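Local atomic coordinates of kappa-carrageenase (PDB entry 5OCQ), a protein that cleaves the internal beta-1,4 linkages between D-galactose 4-sulfate and 3,6-anhydro-D-galactose in kappa-carrageenan, the chain here being its family 16 glycoside hydrolase domain. Residues Val42-Asn47 and Glu64-Thr69; Arg68-Gly73 and Ala80-Tyr85; Tyr86-Ala91 and Leu231-Arg236. The protein carries 1 engineered substitution. One frame throughout, in Å; residues are numbered along the deposited sequence. Where two conformers were deposited one is given.

Strand 77-97 of the GH16 jelly roll takes part in interactions 2 and 3 and pairs with both strands of interaction 1. Interactions 1 and 2, with centres about 9 Å apart, share Arg-68, which turns its guanidinium to Val-42-Asn-47 while its backbone pairs with Tyr-82. Interaction 3 continues along strand 77-97, its centre about 10 Å from that of interaction 1 and about 16 Å from that of interaction 2. Interactions 1 and 3 are joined directly, Glu-64 OE1 lying 2.7 Å from Thr-87 OG1. Each contact also sends one residue to the bound carrageenan: Trp-43 and Arg-236, with side chains about 4 Å apart, approach one sulfate, and Trp-71 lies against an anhydrogalactose.

Interaction 1 of 3, residues Val42-Asn47 and Glu64-Thr69; sequences VWSWKN and ESHQRT. With G4S (4-O-sulfo-beta-D-galactopyranose), chain C.
Ser-44 on strand 43-45 faces Arg-68 on strand 56-72 with CA atoms 8.2 Å apart, and the two short stretches run almost at right angles (84°), so that side chains bridge them. At the centre stands the hydroxyl of Ser-44. Its OG lies 2.7 Å from His-66 NE2, at the edge of the imidazole, and it accepts a bond of 3.0 Å from Arg-68 NE. The ring of His-66 is fixed from its other nitrogen, since ND1 donates almost straight (170°) to Glu-64 O, 3.0 Å away in the ring plane. The arm of Arg-68 is extended from CG to NE, which carries the guanidinium to the backbone of Trp-43; there NH2 donates to Trp-43 O at 3.0 Å, in the guanidinium plane but tilted from that of the carbonyl. NH1 donates to Thr-69 O, also in the guanidinium plane, so the bonds of the group are made at its edge. A leucine in place of Arg-68 would probably leave Trp-43 O without this donor and Ser-44 OG with His-66 as its one partner across the contact. Further along, Lys-46 NZ forms a salt bridge of 2.6 Å with Glu-64 OE2, entering on the syn side of the carboxylate, while Glu-64 OE1 binds Thr-87. Trp-43 leaves the backbone away from strand 56-72, and CH2 of its indole comes to 3.5 Å from sulfate oxygen O9 of the bound G4S, an atom that meets the ring at its edge. Both strands pair with strand 77-97, 43-45 parallel and 56-72 antiparallel, and Val-42 and Trp-43 pack on Leu-235 of strand 227-235.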
loop_
_atom_site.group_PDB
_atom_site.type_symbol
_atom_site.label_atom_id
_atom_site.label_comp_id
_atom_site.label_asym_id
_atom_site.label_seq_id
_atom_site.Cartn_x
_atom_site.Cartn_y
_atom_site.Cartn_z
ATOM N N VAL A 42 -1.051 13.857 -2.755
ATOM C CA VAL A 42 -0.552 15.159 -3.096
ATOM C C VAL A 42 0.759 15.040 -3.890
ATOM O O VAL A 42 1.613 15.936 -3.874
ATOM C CB VAL A 42 -0.358 16.022 -1.821
ATOM C CG1 VAL A 42 -1.779 16.246 -1.191
ATOM C CG2 VAL A 42 0.652 15.467 -0.856
ATOM N N TRP A 43 0.869 13.977 -4.674
ATOM C CA TRP A 43 2.030 13.722 -5.536
ATOM C C TRP A 43 1.482 13.184 -6.863
ATOM O O TRP A 43 0.311 12.862 -6.928
ATOM C CB TRP A 43 3.014 12.743 -4.922
ATOM C CG TRP A 43 2.363 11.449 -4.463
ATOM C CD1 TRP A 43 2.174 10.317 -5.224
ATOM C CD2 TRP A 43 1.675 11.179 -3.219
ATOM N NE1 TRP A 43 1.411 9.410 -4.541
ATOM C CE2 TRP A 43 1.206 9.847 -3.272
ATOM C CE3 TRP A 43 1.538 11.879 -1.982
ATOM C CZ2 TRP A 43 0.421 9.276 -2.236
ATOM C CZ3 TRP A 43 0.846 11.256 -0.942
ATOM C CH2 TRP A 43 0.336 9.969 -1.064
ATOM N N SER A 44 2.358 13.028 -7.861
ATOM C CA SER A 44 1.902 12.399 -9.127
ATOM C C SER A 44 2.858 11.260 -9.411
ATOM O O SER A 44 4.096 11.397 -9.143
ATOM C CB SER A 44 1.867 13.375 -10.295
ATOM O OG SER A 44 0.963 14.425 -9.973
ATOM N N TRP A 45 2.360 10.169 -10.025
ATOM C CA TRP A 45 3.220 9.014 -10.376
ATOM C C TRP A 45 3.948 9.275 -11.669
ATOM O O TRP A 45 3.358 9.749 -12.650
ATOM C CB TRP A 45 2.375 7.770 -10.510
ATOM C CG TRP A 45 1.540 7.429 -9.314
ATOM C CD1 TRP A 45 0.177 7.279 -9.303
ATOM C CD2 TRP A 45 1.983 7.147 -7.982
ATOM N NE1 TRP A 45 -0.251 6.907 -8.055
ATOM C CE2 TRP A 45 0.840 6.771 -7.220
ATOM C CE3 TRP A 45 3.233 7.093 -7.357
ATOM C CZ2 TRP A 45 0.930 6.411 -5.844
ATOM C CZ3 TRP A 45 3.301 6.789 -6.000
ATOM C CH2 TRP A 45 2.181 6.418 -5.258
ATOM N N LYS A 46 5.215 8.889 -11.733
ATOM C CA LYS A 46 5.935 8.832 -13.016
ATOM C C LYS A 46 6.602 7.476 -13.187
ATOM O O LYS A 46 7.279 6.985 -12.299
ATOM C CB LYS A 46 7.029 9.887 -13.107
ATOM C CG LYS A 46 6.501 11.354 -13.059
ATOM C CD LYS A 46 7.607 12.395 -13.079
ATOM C CE LYS A 46 8.445 12.476 -14.303
ATOM N NZ LYS A 46 9.319 13.689 -14.185
ATOM N N ASN A 47 6.482 6.907 -14.402
ATOM C CA ASN A 47 7.153 5.691 -14.776
ATOM C C ASN A 47 8.655 5.788 -14.542
ATOM O O ASN A 47 9.272 4.805 -14.105
ATOM C CB ASN A 47 6.826 5.403 -16.261
ATOM C CG ASN A 47 7.596 4.241 -16.823
ATOM O OD1 ASN A 47 7.224 3.141 -16.709
ATOM N ND2 ASN A 47 8.767 4.561 -17.330
ATOM N N GLU A 64 9.718 17.858 -7.206
ATOM C CA GLU A 64 9.495 18.278 -8.602
ATOM C C GLU A 64 8.200 19.051 -8.745
ATOM O O GLU A 64 7.117 18.503 -8.602
ATOM C CB GLU A 64 9.494 17.008 -9.450
ATOM C CG GLU A 64 9.251 17.136 -10.926
ATOM C CD GLU A 64 9.208 15.721 -11.640
ATOM O OE1 GLU A 64 9.744 14.584 -11.112
ATOM O OE2 GLU A 64 8.612 15.741 -12.805
ATOM N N SER A 65 8.289 20.375 -8.869
ATOM C CA SER A 65 7.106 21.188 -8.971
ATOM C C SER A 65 6.338 20.874 -10.280
ATOM O O SER A 65 6.986 20.746 -11.360
ATOM C CB SER A 65 7.490 22.668 -8.986
ATOM O OG SER A 65 8.071 23.059 -7.733
ATOM N N HIS A 66 5.020 20.744 -10.170
ATOM C CA HIS A 66 4.189 20.428 -11.370
ATOM C C HIS A 66 2.766 20.816 -10.998
ATOM O O HIS A 66 2.542 21.371 -9.923
ATOM C CB HIS A 66 4.400 18.959 -11.741
ATOM C CG HIS A 66 3.808 18.026 -10.756
ATOM N ND1 HIS A 66 4.397 17.699 -9.572
ATOM C CD2 HIS A 66 2.644 17.309 -10.809
ATOM C CE1 HIS A 66 3.651 16.810 -8.926
ATOM N NE2 HIS A 66 2.590 16.562 -9.657
ATOM N N GLN A 67 1.821 20.561 -11.861
ATOM C CA GLN A 67 0.450 20.732 -11.565
ATOM C C GLN A 67 -0.388 19.655 -12.249
ATOM O O GLN A 67 0.101 19.047 -13.207
ATOM C CB GLN A 67 -0.053 22.129 -12.035
ATOM C CG GLN A 67 -0.077 22.287 -13.561
ATOM C CD GLN A 67 -0.096 23.737 -14.023
ATOM O OE1 GLN A 67 0.784 24.480 -13.644
ATOM N NE2 GLN A 67 -1.192 24.190 -14.640
ATOM N N ARG A 68 -1.550 19.372 -11.688
ATOM C CA ARG A 68 -2.519 18.474 -12.297
ATOM C C ARG A 68 -3.902 18.756 -11.703
ATOM O O ARG A 68 -4.038 19.555 -10.745
ATOM C CB ARG A 68 -2.052 17.018 -12.038
ATOM C CG ARG A 68 -2.066 16.574 -10.540
ATOM C CD ARG A 68 -2.115 15.055 -10.378
ATOM N NE ARG A 68 -1.863 14.555 -9.012
ATOM C CZ ARG A 68 -2.761 14.426 -8.056
ATOM N NH1 ARG A 68 -3.984 14.892 -8.186
ATOM N NH2 ARG A 68 -2.443 13.994 -6.853
ATOM N N THR A 69 -4.924 18.077 -12.215
ATOM C CA THR A 69 -6.212 18.214 -11.614
ATOM C C THR A 69 -6.267 17.469 -10.270
ATOM O O THR A 69 -5.779 16.354 -10.165
ATOM C CB THR A 69 -7.272 17.708 -12.638
ATOM O OG1 THR A 69 -7.291 18.628 -13.780
ATOM C CG2 THR A 69 -8.634 17.799 -12.014
HETATM C C1 G4S C . -4.151 3.796 2.990
HETATM C C2 G4S C . -4.837 4.673 1.953
HETATM C C3 G4S C . -4.432 4.354 0.497
HETATM C C4 G4S C . -2.893 4.251 0.448
HETATM C C5 G4S C . -2.404 3.202 1.467
HETATM C C6 G4S C . -0.949 2.831 1.409
HETATM O O1 G4S C . -4.295 4.457 4.282
HETATM O O2 G4S C . -6.293 4.441 2.016
HETATM O O4 G4S C . -2.419 5.535 0.905
HETATM O O5 G4S C . -2.705 3.713 2.795
HETATM O O6 G4S C . -0.107 3.846 1.987
HETATM S S G4S C . -1.611 6.637 -0.045
HETATM O O7 G4S C . -0.977 5.897 -1.170
HETATM O O8 G4S C . -2.684 7.608 -0.489
HETATM O O9 G4S C . -0.591 7.157 0.886
#

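Interaction 2 of 3, residues Arg68-Gly73 and Ala80-Tyr85; sequences RTFWDG and ANYPLY. With 9RN (3,6-anhydro-alpha-D-galactopyranose), chain B.
Arg-68 and Tyr-82 form an antiparallel hydrogen-bonded pair: Arg-68 N donates to Tyr-82 O at 3.2 Å, and Tyr-82 N returns a bond of 2.9 Å to Arg-68 O. The arginine side chain then passes across Leu-84, whose CD1 methyl sits over one face of the guanidinium, 3.6 Å from NE, while the rim of the group is engaged with Ser-44 and Trp-43. At Thr-69 the link is through water: OG1 lies 2.9 Å from a molecule that also accepts a hydrogen bond from Asn-81 N. The amide end of Asn-81 turns to Gln-67 instead. The two segments belong to the arms of a beta hairpin, strands 56-72 and 77-97 of the GH16 jelly roll, and the second arm turns a corner at Ala-80 and Asn-81. Phe-70, with CG anti to the backbone N (chi1 173°), lays its ring on that of Tyr-82 in an offset stack, centroids 4.1 Å apart and planes at 12°. Trp-71 faces the substrate: C2 of the bound anhydrogalactose stands over the indole, 3.5 Å from CE2, and Gly-73 CA covers the opposite face.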
loop_
_atom_site.group_PDB
_atom_site.type_symbol
_atom_site.label_atom_id
_atom_site.label_comp_id
_atom_site.label_asym_id
_atom_site.label_seq_id
_atom_site.Cartn_x
_atom_site.Cartn_y
_atom_site.Cartn_z
ATOM N N ARG A 68 -1.550 19.372 -11.688
ATOM C CA ARG A 68 -2.519 18.474 -12.297
ATOM C C ARG A 68 -3.902 18.756 -11.703
ATOM O O ARG A 68 -4.038 19.555 -10.745
ATOM C CB ARG A 68 -2.052 17.018 -12.038
ATOM C CG ARG A 68 -2.066 16.574 -10.540
ATOM C CD ARG A 68 -2.115 15.055 -10.378
ATOM N NE ARG A 68 -1.863 14.555 -9.012
ATOM C CZ ARG A 68 -2.761 14.426 -8.056
ATOM N NH1 ARG A 68 -3.984 14.892 -8.186
ATOM N NH2 ARG A 68 -2.443 13.994 -6.853
ATOM N N THR A 69 -4.924 18.077 -12.215
ATOM C CA THR A 69 -6.212 18.214 -11.614
ATOM C C THR A 69 -6.267 17.469 -10.270
ATOM O O THR A 69 -5.779 16.354 -10.165
ATOM C CB THR A 69 -7.272 17.708 -12.638
ATOM O OG1 THR A 69 -7.291 18.628 -13.780
ATOM C CG2 THR A 69 -8.634 17.799 -12.014
ATOM N N PHE A 70 -6.837 18.080 -9.226
ATOM C CA PHE A 70 -6.728 17.575 -7.822
ATOM C C PHE A 70 -8.148 17.491 -7.206
ATOM O O PHE A 70 -8.932 18.449 -7.341
ATOM C CB PHE A 70 -5.861 18.537 -7.038
ATOM C CG PHE A 70 -5.761 18.267 -5.533
ATOM C CD1 PHE A 70 -4.895 17.331 -5.057
ATOM C CD2 PHE A 70 -6.512 19.046 -4.654
ATOM C CE1 PHE A 70 -4.763 17.094 -3.702
ATOM C CE2 PHE A 70 -6.400 18.819 -3.242
ATOM C CZ PHE A 70 -5.538 17.815 -2.802
ATOM N N TRP A 71 -8.463 16.360 -6.585
ATOM C CA TRP A 71 -9.740 16.230 -5.898
ATOM C C TRP A 71 -9.668 16.915 -4.494
ATOM O O TRP A 71 -8.847 16.508 -3.640
ATOM C CB TRP A 71 -10.124 14.770 -5.687
ATOM C CG TRP A 71 -11.355 14.548 -4.821
ATOM C CD1 TRP A 71 -11.383 13.900 -3.660
ATOM C CD2 TRP A 71 -12.691 14.962 -5.111
ATOM N NE1 TRP A 71 -12.664 13.876 -3.168
ATOM C CE2 TRP A 71 -13.500 14.527 -4.030
ATOM C CE3 TRP A 71 -13.292 15.632 -6.187
ATOM C CZ2 TRP A 71 -14.908 14.739 -4.032
ATOM C CZ3 TRP A 71 -14.685 15.855 -6.180
ATOM C CH2 TRP A 71 -15.465 15.398 -5.088
ATOM N N ASP A 72 -10.507 17.900 -4.296
ATOM C CA ASP A 72 -10.617 18.662 -3.009
ATOM C C ASP A 72 -11.926 18.192 -2.312
ATOM O O ASP A 72 -12.953 18.738 -2.499
ATOM C CB ASP A 72 -10.665 20.154 -3.374
ATOM C CG ASP A 72 -10.953 21.073 -2.184
ATOM O OD1 ASP A 72 -10.926 20.638 -1.006
ATOM O OD2 ASP A 72 -11.139 22.286 -2.480
ATOM N N GLY A 73 -11.814 17.126 -1.570
ATOM C CA GLY A 73 -12.905 16.479 -0.932
ATOM C C GLY A 73 -13.645 17.414 0.093
ATOM O O GLY A 73 -14.873 17.294 0.224
ATOM N N ALA A 80 -8.798 22.245 -11.184
ATOM C CA ALA A 80 -7.816 22.184 -12.305
ATOM C C ALA A 80 -6.531 22.939 -11.997
ATOM O O ALA A 80 -6.538 23.927 -11.196
ATOM C CB ALA A 80 -8.441 22.678 -13.540
ATOM N N ASN A 81 -5.428 22.534 -12.620
ATOM C CA ASN A 81 -4.158 23.267 -12.511
ATOM C C ASN A 81 -3.675 23.470 -11.079
ATOM O O ASN A 81 -3.210 24.558 -10.751
ATOM C CB ASN A 81 -4.254 24.599 -13.280
ATOM C CG ASN A 81 -4.549 24.394 -14.763
ATOM O OD1 ASN A 81 -3.900 23.590 -15.413
ATOM N ND2 ASN A 81 -5.551 25.093 -15.293
ATOM N N TYR A 82 -3.837 22.456 -10.272
ATOM C CA TYR A 82 -3.503 22.544 -8.810
ATOM C C TYR A 82 -2.016 22.293 -8.659
ATOM O O TYR A 82 -1.461 21.294 -9.104
ATOM C CB TYR A 82 -4.338 21.570 -8.090
ATOM C CG TYR A 82 -4.357 21.693 -6.583
ATOM C CD1 TYR A 82 -5.284 22.485 -5.971
ATOM C CD2 TYR A 82 -3.461 21.004 -5.799
ATOM C CE1 TYR A 82 -5.314 22.577 -4.555
ATOM C CE2 TYR A 82 -3.414 21.158 -4.419
ATOM C CZ TYR A 82 -4.343 21.954 -3.825
ATOM O OH TYR A 82 -4.364 21.983 -2.418
ATOM N N PRO A 83 -1.276 23.198 -8.016
ATOM C CA PRO A 83 0.177 23.029 -7.872
ATOM C C PRO A 83 0.515 21.977 -6.836
ATOM O O PRO A 83 -0.095 21.958 -5.718
ATOM C CB PRO A 83 0.721 24.417 -7.462
ATOM C CG PRO A 83 -0.470 25.113 -7.043
ATOM C CD PRO A 83 -1.749 24.534 -7.558
ATOM N N LEU A 84 1.429 21.102 -7.217
ATOM C CA LEU A 84 1.993 20.084 -6.341
ATOM C C LEU A 84 3.487 20.063 -6.401
ATOM O O LEU A 84 4.069 20.661 -7.313
ATOM C CB LEU A 84 1.373 18.693 -6.684
ATOM C CG LEU A 84 -0.147 18.574 -6.506
ATOM C CD1 LEU A 84 -0.509 17.147 -6.969
ATOM C CD2 LEU A 84 -0.541 18.645 -5.057
ATOM N N TYR A 85 4.113 19.433 -5.416
ATOM C CA TYR A 85 5.536 19.633 -5.199
ATOM C C TYR A 85 6.393 18.394 -5.266
ATOM O O TYR A 85 7.675 18.526 -5.343
ATOM C CB TYR A 85 5.745 20.379 -3.847
ATOM C CG TYR A 85 4.852 21.612 -3.773
ATOM C CD1 TYR A 85 5.080 22.739 -4.571
ATOM C CD2 TYR A 85 3.732 21.599 -2.909
ATOM C CE1 TYR A 85 4.157 23.819 -4.537
ATOM C CE2 TYR A 85 2.855 22.655 -2.881
ATOM C CZ TYR A 85 3.115 23.769 -3.696
ATOM O OH TYR A 85 2.211 24.841 -3.571
HETATM C C2 9RN B . -13.874 11.360 -5.448
HETATM C C4 9RN B . -14.922 10.632 -7.553
HETATM C C5 9RN B . -13.707 9.792 -7.841
HETATM C C6 9RN B . -12.630 10.748 -8.280
HETATM O O4 9RN B . -15.507 11.175 -8.728
HETATM O O5 9RN B . -13.370 9.250 -6.517
HETATM O O3 9RN B . -13.060 11.997 -7.652
HETATM C C3 9RN B . -14.264 11.783 -6.870
HETATM O O2 9RN B . -14.962 11.137 -4.507
HETATM C C1 9RN B . -12.920 10.192 -5.523
HETATM O O1 9RN B . -12.820 9.542 -4.242
HETATM O O HOH W 1 -5.096 20.398 -14.440
#

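Interaction 3 of 3, residues Tyr86-Ala91 and Leu231-Arg236; sequences YTSGVA and LSQGLR. With G4S (4-O-sulfo-beta-D-galactopyranose), chain C.
Ala-91 and Leu-231 form an antiparallel hydrogen-bonded pair, with Ala-91 N donating to Leu-231 O and Leu-231 N to Ala-91 O, both at 2.9 Å. Val-90 and Ser-232 form the adjacent non-hydrogen-bonded pair, CG2 of the valine resting against CB of the serine, whose OG binds Trp-120. Next, Gln-233 N donates to Gly-89 O almost along the C=O axis. Beyond it the backbones diverge, and Ser-88 links them through its side chain. Its CB passes 3.4 Å from Gln-233 O; from there OG, anti to the backbone N (chi1 -164°), donates to the same Gln-233 O at 2.6 Å, and also binds Thr-61 OG1, which in turn takes Gln-233 NE2. Farther on, the ring of Tyr-86 carries Leu-235 CD1 over one face, a CH-pi contact that is doubtful because the leucine was modelled in two conformers; Tyr-86 OH bonds to Ser-254 O.

The chain then leaves the strand at Arg-236, a residue important for substrate recognition. NH1 donates to Leu-235 O at 2.9 Å and to sulfate oxygen O9 of G4S at 3.0 Å, NH2 makes weak bonds to O9 and O6 and a salt bridge to the engineered Asp-144, and NE binds Gln-147. Tied to the backbone of Leu-235 and to these neighbours, the guanidinium is probably held in this orientation, which would place its positive charge to meet the negative 4-sulfate.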
loop_
_atom_site.group_PDB
_atom_site.type_symbol
_atom_site.label_atom_id
_atom_site.label_comp_id
_atom_site.label_asym_id
_atom_site.label_seq_id
_atom_site.Cartn_x
_atom_site.Cartn_y
_atom_site.Cartn_z
ATOM N N TYR A 86 5.830 17.174 -5.295
ATOM C CA TYR A 86 6.607 15.934 -5.262
ATOM C C TYR A 86 6.060 14.916 -6.299
ATOM O O TYR A 86 4.846 14.919 -6.626
ATOM C CB TYR A 86 6.573 15.264 -3.915
ATOM C CG TYR A 86 7.197 16.127 -2.818
ATOM C CD1 TYR A 86 8.550 16.029 -2.548
ATOM C CD2 TYR A 86 6.407 17.021 -2.113
ATOM C CE1 TYR A 86 9.115 16.876 -1.543
ATOM C CE2 TYR A 86 6.955 17.886 -1.181
ATOM C CZ TYR A 86 8.292 17.763 -0.890
ATOM O OH TYR A 86 8.915 18.658 0.074
ATOM N N THR A 87 6.953 14.158 -6.891
ATOM C CA THR A 87 6.562 13.057 -7.711
ATOM C C THR A 87 7.045 11.764 -7.048
ATOM O O THR A 87 7.994 11.784 -6.291
ATOM C CB THR A 87 7.052 13.158 -9.181
ATOM O OG1 THR A 87 8.501 13.112 -9.238
ATOM C CG2 THR A 87 6.452 14.378 -9.858
ATOM N N SER A 88 6.450 10.591 -7.414
ATOM C CA SER A 88 6.856 9.376 -6.771
ATOM C C SER A 88 6.627 8.144 -7.639
ATOM O O SER A 88 6.322 8.293 -8.865
ATOM C CB SER A 88 6.181 9.237 -5.404
ATOM O OG SER A 88 6.832 8.253 -4.617
ATOM N N GLY A 89 6.919 6.948 -7.133
ATOM C CA GLY A 89 6.946 5.739 -7.876
ATOM C C GLY A 89 5.923 4.702 -7.325
ATOM O O GLY A 89 5.698 4.602 -6.055
ATOM N N VAL A 90 5.353 3.949 -8.276
ATOM C CA VAL A 90 4.355 2.903 -7.948
ATOM C C VAL A 90 4.540 1.693 -8.891
ATOM O O VAL A 90 4.965 1.860 -10.036
ATOM C CB VAL A 90 2.896 3.483 -8.119
ATOM C CG1 VAL A 90 2.590 4.008 -9.547
ATOM C CG2 VAL A 90 1.808 2.527 -7.674
ATOM N N ALA A 91 4.179 0.496 -8.435
ATOM C CA ALA A 91 4.012 -0.659 -9.239
ATOM C C ALA A 91 2.692 -1.326 -8.765
ATOM O O ALA A 91 2.666 -1.883 -7.655
ATOM C CB ALA A 91 5.141 -1.631 -9.048
ATOM N N LEU A 231 2.890 -1.853 -4.775
ATOM C CA LEU A 231 4.050 -1.364 -4.039
ATOM C C LEU A 231 4.176 0.126 -4.382
ATOM O O LEU A 231 4.094 0.508 -5.573
ATOM C CB LEU A 231 5.369 -2.058 -4.509
ATOM C CG LEU A 231 5.473 -3.538 -4.103
ATOM C CD1 LEU A 231 6.373 -4.333 -5.113
ATOM C CD2 LEU A 231 5.940 -3.708 -2.689
ATOM N N SER A 232 4.332 0.997 -3.389
ATOM C CA SER A 232 4.383 2.421 -3.715
ATOM C C SER A 232 5.059 3.212 -2.574
ATOM O O SER A 232 5.155 2.676 -1.456
ATOM C CB SER A 232 2.933 2.920 -3.930
ATOM O OG SER A 232 2.147 2.903 -2.715
ATOM N N GLN A 233 5.452 4.476 -2.851
ATOM C CA GLN A 233 6.058 5.333 -1.810
ATOM C C GLN A 233 5.224 6.611 -1.774
ATOM O O GLN A 233 5.145 7.337 -2.796
ATOM C CB GLN A 233 7.590 5.554 -2.034
ATOM C CG GLN A 233 8.187 6.342 -0.850
ATOM C CD GLN A 233 9.664 6.170 -0.878
ATOM O OE1 GLN A 233 10.192 5.151 -0.438
ATOM N NE2 GLN A 233 10.325 7.068 -1.522
ATOM N N GLY A 234 4.585 6.891 -0.629
ATOM C CA GLY A 234 3.829 8.081 -0.466
ATOM C C GLY A 234 4.443 9.148 0.419
ATOM O O GLY A 234 5.434 8.902 1.065
ATOM N N LEU A 235 3.919 10.377 0.310
ATOM C CA LEU A 235 4.403 11.520 1.113
ATOM C C LEU A 235 3.615 11.538 2.440
ATOM O O LEU A 235 2.460 11.170 2.526
ATOM C CB LEU A 235 4.259 12.818 0.354
ATOM C CG LEU A 235 5.163 14.014 0.407
ATOM C CD1 LEU A 235 6.560 13.771 -0.129
ATOM C CD2 LEU A 235 4.445 15.167 -0.321
ATOM N N ARG A 236 4.266 12.051 3.483
ATOM C CA ARG A 236 3.703 12.180 4.829
ATOM C C ARG A 236 4.160 13.505 5.496
ATOM O O ARG A 236 4.969 14.237 4.931
ATOM C CB ARG A 236 4.048 10.964 5.698
ATOM C CG ARG A 236 3.541 9.602 5.207
ATOM C CD ARG A 236 2.051 9.429 5.325
ATOM N NE ARG A 236 1.676 8.065 4.942
ATOM C CZ ARG A 236 1.382 7.627 3.720
ATOM N NH1 ARG A 236 1.426 8.441 2.692
ATOM N NH2 ARG A 236 1.107 6.332 3.560
HETATM C C1 G4S C . -4.151 3.796 2.990
HETATM C C2 G4S C . -4.837 4.673 1.953
HETATM C C3 G4S C . -4.432 4.354 0.497
HETATM C C4 G4S C . -2.893 4.251 0.448
HETATM C C5 G4S C . -2.404 3.202 1.467
HETATM C C6 G4S C . -0.949 2.831 1.409
HETATM O O1 G4S C . -4.295 4.457 4.282
HETATM O O2 G4S C . -6.293 4.441 2.016
HETATM O O4 G4S C . -2.419 5.535 0.905
HETATM O O5 G4S C . -2.705 3.713 2.795
HETATM O O6 G4S C . -0.107 3.846 1.987
HETATM S S G4S C . -1.611 6.637 -0.045
HETATM O O7 G4S C . -0.977 5.897 -1.170
HETATM O O8 G4S C . -2.684 7.608 -0.489
HETATM O O9 G4S C . -0.591 7.157 0.886
#